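Hypothetical protein SpyM3_0169 (Streptococcus pyogenes, PDB 1PG6) is of unknown function but belongs to the AIM24 family of the cupin clan and binds calcium ions in the crystal. Local coordinates at residues Y45-E48 with N49-L52; I178-A181 with H182-A185. All coordinates share one frame; numbering follows the deposited sequence.

Contact 1 of 2, residues Y45-E48 with N49-L52; sequences YHTE and NVTL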
ATOM      1  N   TYR A  45     -13.339 -13.646  -0.620  1.00 16.89           N
ATOM      2  CA  TYR A  45     -14.757 -13.957  -0.681  1.00 18.99           C
ATOM      3  C   TYR A  45     -15.569 -12.809  -0.099  1.00 19.59           C
ATOM      4  O   TYR A  45     -15.038 -11.944   0.598  1.00 18.51           O
ATOM      5  CB  TYR A  45     -15.081 -15.272   0.047  1.00 22.04           C
ATOM      6  CG  TYR A  45     -14.828 -15.298   1.539  1.00 24.13           C
ATOM      7  CD1 TYR A  45     -13.676 -15.894   2.060  1.00 27.08           C
ATOM      8  CD2 TYR A  45     -15.760 -14.772   2.433  1.00 25.34           C
ATOM      9  CE1 TYR A  45     -13.461 -15.973   3.437  1.00 27.46           C
ATOM     10  CE2 TYR A  45     -15.553 -14.845   3.812  1.00 27.12           C
ATOM     11  CZ  TYR A  45     -14.405 -15.445   4.306  1.00 28.34           C
ATOM     12  OH  TYR A  45     -14.201 -15.524   5.668  1.00 30.07           O
ATOM     13  N   HIS A  46     -16.859 -12.791  -0.404  1.00 21.38           N
ATOM     14  CA  HIS A  46     -17.723 -11.735   0.093  1.00 23.90           C
ATOM     15  C   HIS A  46     -19.176 -12.171   0.024  1.00 25.55           C
ATOM     16  O   HIS A  46     -19.529 -13.042  -0.771  1.00 25.75           O
ATOM     17  CB  HIS A  46     -17.507 -10.463  -0.733  1.00 25.61           C
ATOM     18  CG  HIS A  46     -17.874 -10.606  -2.179  1.00 27.23           C
ATOM     19  ND1 HIS A  46     -19.173 -10.505  -2.628  1.00 30.41           N
ATOM     20  CD2 HIS A  46     -17.115 -10.856  -3.270  1.00 28.31           C
ATOM     21  CE1 HIS A  46     -19.198 -10.687  -3.938  1.00 30.14           C
ATOM     22  NE2 HIS A  46     -17.963 -10.902  -4.352  1.00 31.08           N
ATOM     23  N   THR A  47     -20.016 -11.577   0.864  1.00 27.76           N
ATOM     24  CA  THR A  47     -21.430 -11.923   0.867  1.00 30.23           C
ATOM     25  C   THR A  47     -22.092 -11.379  -0.393  1.00 32.05           C
ATOM     26  O   THR A  47     -21.579 -10.459  -1.030  1.00 30.02           O
ATOM     27  CB  THR A  47     -22.143 -11.367   2.116  1.00 30.90           C
ATOM     28  OG1 THR A  47     -21.819  -9.982   2.279  1.00 31.16           O
ATOM     29  CG2 THR A  47     -21.718 -12.141   3.356  1.00 30.37           C
ATOM     30  N   GLU A  48     -23.234 -11.958  -0.747  1.00 34.94           N
ATOM     31  CA  GLU A  48     -23.971 -11.566  -1.944  1.00 37.94           C
ATOM     32  C   GLU A  48     -24.295 -10.077  -2.041  1.00 37.56           C
ATOM     33  O   GLU A  48     -24.250  -9.501  -3.128  1.00 38.23           O
ATOM     34  CB  GLU A  48     -25.269 -12.375  -2.036  1.00 41.09           C
ATOM     35  CG  GLU A  48     -26.060 -12.155  -3.318  1.00 46.04           C
ATOM     36  CD  GLU A  48     -25.317 -12.628  -4.558  1.00 49.05           C
ATOM     37  OE1 GLU A  48     -24.268 -12.037  -4.890  1.00 49.62           O
ATOM     38  OE2 GLU A  48     -25.786 -13.596  -5.196  1.00 50.63           O
ATOM     39  N   ASN A  49     -24.622  -9.452  -0.914  1.00 37.74           N
ATOM     40  CA  ASN A  49     -24.969  -8.034  -0.914  1.00 37.29           C
ATOM     41  C   ASN A  49     -23.771  -7.098  -1.035  1.00 35.99           C
ATOM     42  O   ASN A  49     -23.910  -5.883  -0.900  1.00 35.27           O
ATOM     43  CB  ASN A  49     -25.779  -7.684   0.339  1.00 39.07           C
ATOM     44  CG  ASN A  49     -25.061  -8.047   1.623  1.00 40.26           C
ATOM     45  OD1 ASN A  49     -25.589  -7.847   2.718  1.00 41.27           O
ATOM     46  ND2 ASN A  49     -23.856  -8.586   1.498  1.00 39.86           N
ATOM     47  N   VAL A  50     -22.594  -7.665  -1.288  1.00 34.40           N
ATOM     48  CA  VAL A  50     -21.386  -6.863  -1.444  1.00 32.49           C
ATOM     49  C   VAL A  50     -20.966  -6.880  -2.908  1.00 32.24           C
ATOM     50  O   VAL A  50     -20.723  -7.943  -3.480  1.00 32.39           O
ATOM     51  CB  VAL A  50     -20.225  -7.405  -0.582  1.00 32.91           C
ATOM     52  CG1 VAL A  50     -18.950  -6.625  -0.879  1.00 32.22           C
ATOM     53  CG2 VAL A  50     -20.575  -7.292   0.892  1.00 32.49           C
ATOM     54  N   THR A  51     -20.892  -5.700  -3.512  1.00 31.23           N
ATOM     55  CA  THR A  51     -20.514  -5.583  -4.914  1.00 32.48           C
ATOM     56  C   THR A  51     -19.135  -4.952  -5.091  1.00 31.80           C
ATOM     57  O   THR A  51     -18.779  -4.005  -4.391  1.00 29.84           O
ATOM     58  CB  THR A  51     -21.541  -4.739  -5.695  1.00 33.34           C
ATOM     59  OG1 THR A  51     -21.099  -4.577  -7.048  1.00 35.92           O
ATOM     60  CG2 THR A  51     -21.705  -3.373  -5.054  1.00 33.82           C
ATOM     61  N   LEU A  52     -18.369  -5.489  -6.034  1.00 33.66           N
ATOM     62  CA  LEU A  52     -17.031  -4.992  -6.320  1.00 35.34           C
ATOM     63  C   LEU A  52     -17.060  -4.103  -7.557  1.00 37.38           C
ATOM     64  O   LEU A  52     -17.411  -4.558  -8.647  1.00 37.30           O
ATOM     65  CB  LEU A  52     -16.074  -6.164  -6.550  1.00 36.02           C
ATOM     66  CG  LEU A  52     -14.610  -5.824  -6.848  1.00 36.39           C
ATOM     67  CD1 LEU A  52     -13.996  -5.097  -5.659  1.00 36.64           C
ATOM     68  CD2 LEU A  52     -13.841  -7.103  -7.143  1.00 36.40           C
TER
HETATM   69  O   HOH W   1     -21.902  -9.177  -5.612  1.00 57.18           O
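Val50 N donates to Thr47 O (3.0 Å), closing a type I beta turn from Thr47 to Val50 that leads from strand 43-46 into strand 50-53, strands of different sheets. A second bond lands on the same oxygen: His46 ND1 reaches Thr47 O at 2.9 Å, nearly straight (165°) and close to the imidazole plane. The two donors come to Thr47 O from opposite faces of its carbonyl plane, each well out of it. His46 CG sits between its own backbone N and carbonyl carbon (chi1 63°), which folds the ring back over the turn.

Around these bonds Val50 makes van der Waals contacts: Val50 CB lies 3.9 Å from His46 ND1, and Val50 CG1 is 4.1 Å from His46 CB. The other methyl, Val50 CG2, packs at 3.3 Å against Thr47 OG1, whose hydrogen bond is to the backbone N of Lys92 on strand 91-95.

Solvent adds a further link, a water that donates to Val50 O (2.7 Å) and more weakly to Glu48 O.

One carbonyl oxygen is thus gripped by both a backbone amide and an imidazole, consistent with a proton on His46 ND1, and the near-straight bond, almost in the ring plane, limits the rotation of the imidazole.

Contact 2 of 2, residues I178-A181 with H182-A185; sequences IDNA and HVVA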
ATOM      1  N   ILE A 178      17.002   4.366   4.563  1.00 14.79           N
ATOM      2  CA  ILE A 178      16.713   2.945   4.414  1.00 14.64           C
ATOM      3  C   ILE A 178      16.432   2.555   2.966  1.00 13.82           C
ATOM      4  O   ILE A 178      15.831   3.320   2.217  1.00 15.27           O
ATOM      5  CB  ILE A 178      15.456   2.577   5.233  1.00 15.02           C
ATOM      6  CG1 ILE A 178      15.595   3.091   6.667  1.00 16.04           C
ATOM      7  CG2 ILE A 178      15.248   1.068   5.231  1.00 14.48           C
ATOM      8  CD1 ILE A 178      14.311   3.033   7.439  1.00 16.12           C
ATOM      9  N   ASP A 179      16.882   1.359   2.593  1.00 13.33           N
ATOM     10  CA  ASP A 179      16.645   0.799   1.266  1.00 12.54           C
ATOM     11  C   ASP A 179      15.124   0.912   1.086  1.00 13.32           C
ATOM     12  O   ASP A 179      14.358   0.378   1.896  1.00 12.81           O
ATOM     13  CB  ASP A 179      17.100  -0.665   1.280  1.00 12.38           C
ATOM     14  CG  ASP A 179      16.811  -1.402  -0.007  1.00 13.08           C
ATOM     15  OD1 ASP A 179      16.061  -0.899  -0.867  1.00 15.43           O
ATOM     16  OD2 ASP A 179      17.345  -2.520  -0.139  1.00 12.57           O
ATOM     17  N   ASN A 180      14.671   1.605   0.046  1.00 11.95           N
ATOM     18  CA  ASN A 180      13.229   1.793  -0.132  1.00 12.16           C
ATOM     19  C   ASN A 180      12.448   0.505  -0.341  1.00 10.86           C
ATOM     20  O   ASN A 180      11.241   0.468  -0.102  1.00 12.64           O
ATOM     21  CB  ASN A 180      12.951   2.749  -1.293  1.00 12.92           C
ATOM     22  CG  ASN A 180      11.525   3.273  -1.281  1.00 13.74           C
ATOM     23  OD1 ASN A 180      10.793   3.157  -2.265  1.00 15.05           O
ATOM     24  ND2 ASN A 180      11.123   3.844  -0.158  1.00 11.76           N
ATOM     25  N   ALA A 181      13.132  -0.547  -0.784  1.00 10.56           N
ATOM     26  CA  ALA A 181      12.486  -1.840  -1.011  1.00  9.05           C
ATOM     27  C   ALA A 181      12.022  -2.446   0.314  1.00  9.64           C
ATOM     28  O   ALA A 181      11.212  -3.372   0.334  1.00 10.57           O
ATOM     29  CB  ALA A 181      13.453  -2.789  -1.706  1.00 10.28           C
ATOM     30  N   HIS A 182      12.554  -1.921   1.414  1.00  8.65           N
ATOM     31  CA  HIS A 182      12.200  -2.395   2.754  1.00  9.31           C
ATOM     32  C   HIS A 182      11.267  -1.439   3.490  1.00 10.90           C
ATOM     33  O   HIS A 182      10.923  -1.665   4.651  1.00 11.02           O
ATOM     34  CB  HIS A 182      13.463  -2.613   3.589  1.00  9.23           C
ATOM     35  CG  HIS A 182      14.232  -3.842   3.210  1.00  8.58           C
ATOM     36  ND1 HIS A 182      13.930  -5.089   3.712  1.00  8.17           N
ATOM     37  CD2 HIS A 182      15.254  -4.021   2.341  1.00  9.70           C
ATOM     38  CE1 HIS A 182      14.734  -5.986   3.165  1.00  8.26           C
ATOM     39  NE2 HIS A 182      15.545  -5.365   2.329  1.00 11.08           N
ATOM     40  N   VAL A 183      10.849  -0.372   2.815  1.00 10.15           N
ATOM     41  CA  VAL A 183       9.964   0.606   3.435  1.00 10.01           C
ATOM     42  C   VAL A 183       8.507   0.316   3.103  1.00  9.34           C
ATOM     43  O   VAL A 183       8.120   0.266   1.941  1.00 11.61           O
ATOM     44  CB  VAL A 183      10.332   2.038   2.984  1.00 10.25           C
ATOM     45  CG1 VAL A 183       9.324   3.041   3.525  1.00  9.82           C
ATOM     46  CG2 VAL A 183      11.734   2.383   3.469  1.00 10.35           C
ATOM     47  N   VAL A 184       7.699   0.108   4.137  1.00  9.14           N
ATOM     48  CA  VAL A 184       6.284  -0.185   3.944  1.00  9.38           C
ATOM     49  C   VAL A 184       5.434   1.088   3.903  1.00 10.44           C
ATOM     50  O   VAL A 184       4.775   1.385   2.903  1.00  9.89           O
ATOM     51  CB  VAL A 184       5.742  -1.090   5.079  1.00  9.37           C
ATOM     52  CG1 VAL A 184       4.250  -1.349   4.882  1.00 10.49           C
ATOM     53  CG2 VAL A 184       6.510  -2.406   5.102  1.00  9.18           C
ATOM     54  N   ALA A 185       5.457   1.832   5.003  1.00 11.18           N
ATOM     55  CA  ALA A 185       4.673   3.053   5.120  1.00 11.24           C
ATOM     56  C   ALA A 185       5.315   3.946   6.171  1.00 11.48           C
ATOM     57  O   ALA A 185       6.063   3.471   7.023  1.00 11.47           O
ATOM     58  CB  ALA A 185       3.244   2.702   5.533  1.00  9.52           C
TER
HETATM   59  O   HOH W   2      17.607  -5.831   0.616  1.00 10.01           O
HETATM   60  O   HOH W   3       8.729  -1.376  -0.462  1.00 27.62           O
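The side chain of His182 crosses that of Asp179 at a slant, and His182 CB lies 3.6 Å from Asp179 O. That same oxygen accepts the backbone N-H of His182. CG is anti to the carbonyl carbon (chi1 -75°), and it passes 3.9 Å from Ala181 C. Further out, His182 CD2 comes to 3.6 Å from Asp179 OD2; the carboxylate lies at the edge of the ring, with the two planes 75° apart. At the tip, His182 NE2 is 2.7 Å from a water that also gives a weak bond to Asp179 OD2, while ND1, on the other flank of the ring, bonds to Gln223 O in strand 219-223.

An Asx turn opens the connection and overlaps a short 3-10 segment: Asp179 OD1 takes the N-H of Ala181 from above the carboxylate plane, and Val183 N donates to Asn180 O at 3.1 Å. This connection leads from strand 174-179 into strand 183-187 of another sheet, where Val184 and Ala185 form a classic beta bulge opposite Tyr221.

Val183 CG2 meets Ile178 CB at 4.1 Å, the two side chains crossing at about a right angle, and Phe214 touches both. Asn180 ND2 rests 3.7 Å from Val183 CB.

Contacts 1 and 2 each join the end of one strand to the start of the next, in a different sheet, yet they share no element and lie on opposite sides of the chain's centre, with centres about 34 Å apart. Contact 1 is a surface turn, where Val50 is the one buried residue among those that touch. Contact 2 is partly buried, and combines the polar Asp179–His182 pair with an apolar contact of Ile178 and Val183. A histidine takes part in both, differently: His46 bonds to a carbonyl within its own turn, whereas His182 reaches a neighbouring strand and meets the local aspartate partly through water.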